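Local coordinates for N-acetylmuramoyl-L-alanine amidase (Peptoclostridium difficile, PDB 4RN7), which probably hydrolyses, with the help of a bound zinc ion, the amide bond between N-acetylmuramic acid and L-alanine in bacterial cell-wall peptidoglycan, at residues A[79-84]-A[145-150]; A[8-13]-A[31-36]. All coordinates share one frame; numbering follows the deposited sequence.

Contact 1: A[79-84]-A[145-150]; sequences VSIHLN and ILIECG. With ZN (zinc ion), chain B.
Parallel pairing of Ser80 and His82 with Ile145, Ile147 and Cys149 joins two central strands of the mixed sheet, deep in the core of this zinc amidase domain. The regular backbone ladder runs from Ser80 N to Ile145 O (2.9 Å) as far as Cys149 N to His82 O; Asn84 N then bonds to Gly150 O (2.7 Å), one residue further on, as the chain turns. On one face, Val79 CG1 meets Ile147 CD1 at 3.6 Å and Ile81 lies beside Ile147; helix 164-185 covers both isoleucines, with helix 28-44 against Ile81 and helix 107-122 against Ile147. On the other, Leu146 crosses the His82 side chain at about a right angle, its CD1 3.4 Å from His82 CD2. The His82 ring swings to the side of its backbone N (chi1 -82°), and ND1 binds the zinc ion at 2.1 Å alongside Glu28 and His12. Glu148 bends at chi2 (-75°), and its OE1 comes 3.3 Å from His82 CB. Its carboxylate stacks on the Asn84 amide, the planes 19° apart, while a water bridges Asn84 ND2 and Glu148 O. Pairing His82 with Glu148 thus sets a zinc ligand and a buried carboxyl group side by side.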
loop_
_atom_site.group_PDB
_atom_site.type_symbol
_atom_site.label_atom_id
_atom_site.label_comp_id
_atom_site.label_asym_id
_atom_site.label_seq_id
_atom_site.Cartn_x
_atom_site.Cartn_y
_atom_site.Cartn_z
ATOM N N VAL A 79 2.950 2.970 4.632
ATOM C CA VAL A 79 1.982 2.512 3.624
ATOM C C VAL A 79 2.474 1.187 3.065
ATOM O O VAL A 79 3.566 1.114 2.460
ATOM C CB VAL A 79 1.792 3.530 2.479
ATOM C CG1 VAL A 79 0.732 3.023 1.475
ATOM C CG2 VAL A 79 1.367 4.885 3.036
ATOM N N SER A 80 1.692 0.138 3.299
ATOM C CA SER A 80 2.006 -1.179 2.761
ATOM C C SER A 80 1.180 -1.364 1.499
ATOM O O SER A 80 0.003 -0.979 1.460
ATOM C CB SER A 80 1.666 -2.271 3.774
ATOM O OG SER A 80 2.081 -3.551 3.317
ATOM N N ILE A 81 1.796 -1.943 0.475
ATOM C CA ILE A 81 1.136 -2.099 -0.825
ATOM C C ILE A 81 0.937 -3.583 -1.114
ATOM O O ILE A 81 1.915 -4.326 -1.213
ATOM C CB ILE A 81 2.005 -1.488 -1.937
ATOM C CG1 ILE A 81 2.153 0.029 -1.718
ATOM C CG2 ILE A 81 1.402 -1.779 -3.309
ATOM C CD1 ILE A 81 0.822 0.796 -1.800
ATOM N N HIS A 82 -0.317 -4.017 -1.238
ATOM C CA HIS A 82 -0.634 -5.420 -1.494
ATOM C C HIS A 82 -1.698 -5.492 -2.589
ATOM O O HIS A 82 -2.216 -4.463 -2.999
ATOM C CB HIS A 82 -1.203 -6.076 -0.241
ATOM C CG HIS A 82 -0.167 -6.533 0.735
ATOM N ND1 HIS A 82 0.079 -7.866 0.970
ATOM C CD2 HIS A 82 0.675 -5.843 1.546
ATOM C CE1 HIS A 82 1.029 -7.985 1.883
ATOM N NE2 HIS A 82 1.405 -6.774 2.255
ATOM N N LEU A 83 -1.992 -6.699 -3.072
ATOM C CA LEU A 83 -3.145 -6.912 -3.960
ATOM C C LEU A 83 -4.062 -7.894 -3.260
ATOM O O LEU A 83 -3.615 -8.789 -2.536
ATOM C CB LEU A 83 -2.731 -7.481 -5.316
ATOM C CG LEU A 83 -1.684 -6.684 -6.103
ATOM C CD1 LEU A 83 -1.298 -7.420 -7.389
ATOM C CD2 LEU A 83 -2.225 -5.297 -6.419
ATOM N N ASN A 84 -5.356 -7.738 -3.471
ATOM C CA ASN A 84 -6.297 -8.585 -2.793
ATOM C C ASN A 84 -6.448 -9.923 -3.515
ATOM O O ASN A 84 -6.027 -10.088 -4.675
ATOM C CB ASN A 84 -7.648 -7.864 -2.691
ATOM C CG ASN A 84 -8.324 -8.089 -1.351
ATOM O OD1 ASN A 84 -8.227 -9.170 -0.775
ATOM N ND2 ASN A 84 -9.013 -7.067 -0.849
ATOM N N ILE A 145 -1.124 2.072 7.236
ATOM C CA ILE A 145 -2.212 1.514 6.437
ATOM C C ILE A 145 -1.665 0.465 5.475
ATOM O O ILE A 145 -0.462 0.447 5.177
ATOM C CB ILE A 145 -2.982 2.598 5.638
ATOM C CG1 ILE A 145 -2.053 3.307 4.635
ATOM C CG2 ILE A 145 -3.645 3.591 6.598
ATOM C CD1 ILE A 145 -2.773 4.267 3.685
ATOM N N LEU A 146 -2.546 -0.417 5.007
ATOM C CA LEU A 146 -2.187 -1.384 3.981
ATOM C C LEU A 146 -3.251 -1.236 2.917
ATOM O O LEU A 146 -4.439 -1.360 3.209
ATOM C CB LEU A 146 -2.175 -2.821 4.537
ATOM C CG LEU A 146 -1.831 -3.960 3.560
ATOM C CD1 LEU A 146 -1.168 -5.114 4.297
ATOM C CD2 LEU A 146 -3.065 -4.471 2.795
ATOM N N ILE A 147 -2.822 -0.940 1.693
ATOM C CA ILE A 147 -3.771 -0.773 0.604
ATOM C C ILE A 147 -3.826 -2.042 -0.225
ATOM O O ILE A 147 -2.796 -2.476 -0.742
ATOM C CB ILE A 147 -3.381 0.395 -0.310
ATOM C CG1 ILE A 147 -3.066 1.643 0.521
ATOM C CG2 ILE A 147 -4.538 0.715 -1.275
ATOM C CD1 ILE A 147 -2.390 2.759 -0.263
ATOM N N GLU A 148 -5.029 -2.612 -0.367
ATOM C CA GLU A 148 -5.249 -3.783 -1.217
ATOM C C GLU A 148 -5.670 -3.255 -2.583
ATOM O O GLU A 148 -6.827 -2.881 -2.784
ATOM C CB GLU A 148 -6.342 -4.697 -0.645
ATOM C CG GLU A 148 -5.964 -5.378 0.697
ATOM C CD GLU A 148 -4.983 -6.525 0.530
ATOM O OE1 GLU A 148 -4.422 -6.686 -0.567
ATOM O OE2 GLU A 148 -4.753 -7.276 1.500
ATOM N N CYS A 149 -4.723 -3.239 -3.517
ATOM C CA CYS A 149 -4.861 -2.437 -4.733
ATOM C C CYS A 149 -5.621 -3.121 -5.869
ATOM O O CYS A 149 -5.278 -2.940 -7.043
ATOM C CB CYS A 149 -3.491 -1.998 -5.238
ATOM S SG CYS A 149 -2.622 -0.883 -4.090
ATOM N N GLY A 150 -6.645 -3.897 -5.530
ATOM C CA GLY A 150 -7.439 -4.570 -6.550
ATOM C C GLY A 150 -7.250 -6.064 -6.383
ATOM O O GLY A 150 -6.324 -6.489 -5.689
HETATM ZN ZN ZN B . -0.581 -9.587 0.003
HETATM O O HOH W 1 -9.014 -4.705 -2.631
#

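Contact 2: A[8-13]-A[31-36]. With ZN (zinc ion), chain B.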
loop_
_atom_site.group_PDB
_atom_site.type_symbol
_atom_site.label_atom_id
_atom_site.label_comp_id
_atom_site.label_asym_id
_atom_site.label_seq_id
_atom_site.Cartn_x
_atom_site.Cartn_y
_atom_site.Cartn_z
ATOM N N ILE A 8 7.490 2.957 2.861
ATOM C CA ILE A 8 6.684 2.221 1.886
ATOM C C ILE A 8 7.062 0.741 1.973
ATOM O O ILE A 8 8.235 0.395 1.905
ATOM C CB ILE A 8 6.942 2.704 0.455
ATOM C CG1 ILE A 8 6.593 4.188 0.304
ATOM C CG2 ILE A 8 6.133 1.877 -0.546
ATOM C CD1 ILE A 8 5.135 4.519 0.617
ATOM N N ASP A 9 6.060 -0.122 2.128
ATOM C CA ASP A 9 6.294 -1.554 2.286
ATOM C C ASP A 9 5.629 -2.349 1.151
ATOM O O ASP A 9 4.430 -2.640 1.199
ATOM C CB ASP A 9 5.732 -2.023 3.630
ATOM C CG ASP A 9 5.821 -3.525 3.801
ATOM O OD1 ASP A 9 6.919 -4.095 3.569
ATOM O OD2 ASP A 9 4.798 -4.155 4.151
ATOM N N PRO A 10 6.401 -2.707 0.113
ATOM C CA PRO A 10 5.815 -3.530 -0.949
ATOM C C PRO A 10 5.633 -4.964 -0.442
ATOM O O PRO A 10 6.617 -5.633 -0.141
ATOM C CB PRO A 10 6.870 -3.495 -2.071
ATOM C CG PRO A 10 7.994 -2.555 -1.581
ATOM C CD PRO A 10 7.841 -2.447 -0.088
ATOM N N GLY A 11 4.390 -5.429 -0.351
ATOM C CA GLY A 11 4.118 -6.699 0.290
ATOM C C GLY A 11 4.800 -7.868 -0.383
ATOM O O GLY A 11 5.026 -7.861 -1.600
ATOM N N HIS A 12 5.121 -8.875 0.421
ATOM C CA HIS A 12 5.711 -10.119 -0.071
ATOM C C HIS A 12 7.102 -9.884 -0.669
ATOM O O HIS A 12 7.700 -8.830 -0.447
ATOM C CB HIS A 12 4.736 -10.808 -1.037
ATOM C CG HIS A 12 3.344 -10.914 -0.488
ATOM N ND1 HIS A 12 2.966 -11.908 0.384
ATOM C CD2 HIS A 12 2.250 -10.136 -0.669
ATOM C CE1 HIS A 12 1.693 -11.754 0.706
ATOM N NE2 HIS A 12 1.242 -10.675 0.096
ATOM N N GLY A 13 7.639 -10.858 -1.399
ATOM C CA GLY A 13 8.995 -10.726 -1.902
ATOM C C GLY A 13 9.777 -12.011 -1.772
ATOM O O GLY A 13 9.559 -12.789 -0.832
ATOM N N LEU A 31 4.151 -7.188 -8.744
ATOM C CA LEU A 31 3.276 -6.063 -9.019
ATOM C C LEU A 31 3.277 -5.075 -7.853
ATOM O O LEU A 31 3.249 -3.853 -8.051
ATOM C CB LEU A 31 1.868 -6.575 -9.317
ATOM C CG LEU A 31 1.858 -7.497 -10.537
ATOM C CD1 LEU A 31 0.557 -8.303 -10.658
ATOM C CD2 LEU A 31 2.091 -6.667 -11.791
ATOM N N ASN A 32 3.331 -5.598 -6.633
ATOM C CA ASN A 32 3.482 -4.738 -5.465
ATOM C C ASN A 32 4.718 -3.844 -5.569
ATOM O O ASN A 32 4.657 -2.650 -5.248
ATOM C CB ASN A 32 3.611 -5.581 -4.193
ATOM C CG ASN A 32 2.297 -6.214 -3.763
ATOM O OD1 ASN A 32 1.209 -5.894 -4.283
ATOM N ND2 ASN A 32 2.391 -7.131 -2.795
ATOM N N LEU A 33 5.841 -4.431 -5.981
ATOM C CA LEU A 33 7.098 -3.687 -6.100
ATOM C C LEU A 33 6.961 -2.611 -7.185
ATOM O O LEU A 33 7.449 -1.495 -7.002
ATOM C CB LEU A 33 8.250 -4.632 -6.412
ATOM C CG LEU A 33 9.644 -4.019 -6.408
ATOM C CD1 LEU A 33 9.922 -3.443 -5.021
ATOM C CD2 LEU A 33 10.681 -5.079 -6.763
ATOM N N GLN A 34 6.263 -2.924 -8.283
ATOM C CA GLN A 34 6.105 -1.963 -9.368
ATOM C C GLN A 34 5.313 -0.759 -8.895
ATOM O O GLN A 34 5.701 0.386 -9.134
ATOM C CB GLN A 34 5.398 -2.597 -10.575
ATOM C CG GLN A 34 6.244 -3.626 -11.313
ATOM C CD GLN A 34 5.474 -4.306 -12.432
ATOM O OE1 GLN A 34 4.360 -3.911 -12.765
ATOM N NE2 GLN A 34 6.065 -5.343 -13.008
ATOM N N ILE A 35 4.201 -1.024 -8.223
ATOM C CA ILE A 35 3.354 0.044 -7.714
ATOM C C ILE A 35 4.095 0.858 -6.649
ATOM O O ILE A 35 4.038 2.090 -6.661
ATOM C CB ILE A 35 2.048 -0.532 -7.147
ATOM C CG1 ILE A 35 1.184 -1.093 -8.288
ATOM C CG2 ILE A 35 1.272 0.515 -6.359
ATOM C CD1 ILE A 35 0.009 -1.932 -7.810
ATOM N N ALA A 36 4.809 0.176 -5.749
ATOM C CA ALA A 36 5.535 0.843 -4.673
ATOM C C ALA A 36 6.640 1.740 -5.219
ATOM O O ALA A 36 6.903 2.818 -4.678
ATOM C CB ALA A 36 6.135 -0.189 -3.717
HETATM ZN ZN ZN B . -0.581 -9.587 0.003
#
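With its CG anti to the carbonyl carbon (chi1 -73°) and chi2 near zero (-11°), which leaves OD1 almost eclipsing CA and directs ND2 outward, Asn32 extends from its helix so that ND2 reaches Gly11 O at 3.0 Å. The bond is almost straight at hydrogen (178°), and the acceptor lies in the plane of the Asn32 amide. Seen from Gly11 the approach is less regular, because the donor sits above the carbonyl plane. The same carbonyl oxygen also accepts from Arg55. Asn32 ND2 further lies in plane at the edge of the His12 ring, 3.7 Å from CD2, with amide and ring nearly coplanar. Strand 4-10 and helix 28-44 are the first two elements of a beta-alpha-beta unit completed by strand 49-53, and the Asn32 bond is made where the strand gives way to the zinc-binding loop. Back along the strand, away from the loop, the contact is apolar: Ala36 CB is met by Pro10 CG at 3.7 Å and by Ile8 CG2 at 3.8 Å, and Leu33 CD1 reaches Pro10 CG from the next helical position after Asn32. In the loop, His12 NE2 binds the zinc ion at 2.1 Å, while Asp16 takes a hydrogen bond from ND1 at the other nitrogen of the imidazole.

Overall arrangement
The two contacts share a sheet and a metal. Strands 4-10 and 77-84 are neighbours, zipped together by probable hydrogen bonds from Asp9 N to Val79 O and from Ile81 N to Asp9 O, each 2.8 Å. Contact 2 packs helix 28-44 against the sheet, while contact 1 joins strand 77-84 to the next strand, 144-151; the two centres lie about 9 Å apart. Both end at the zinc ion, where His82 ND1 and His12 NE2 stand 3.2 Å apart as fellow ligands. Asp9 OD2 is also hydrogen-bonded to Ser80 OG. The two histidines sit at or just past the carboxyl ends of adjacent parallel strands, and the third ligand, Glu28, comes from the start of helix 28-44.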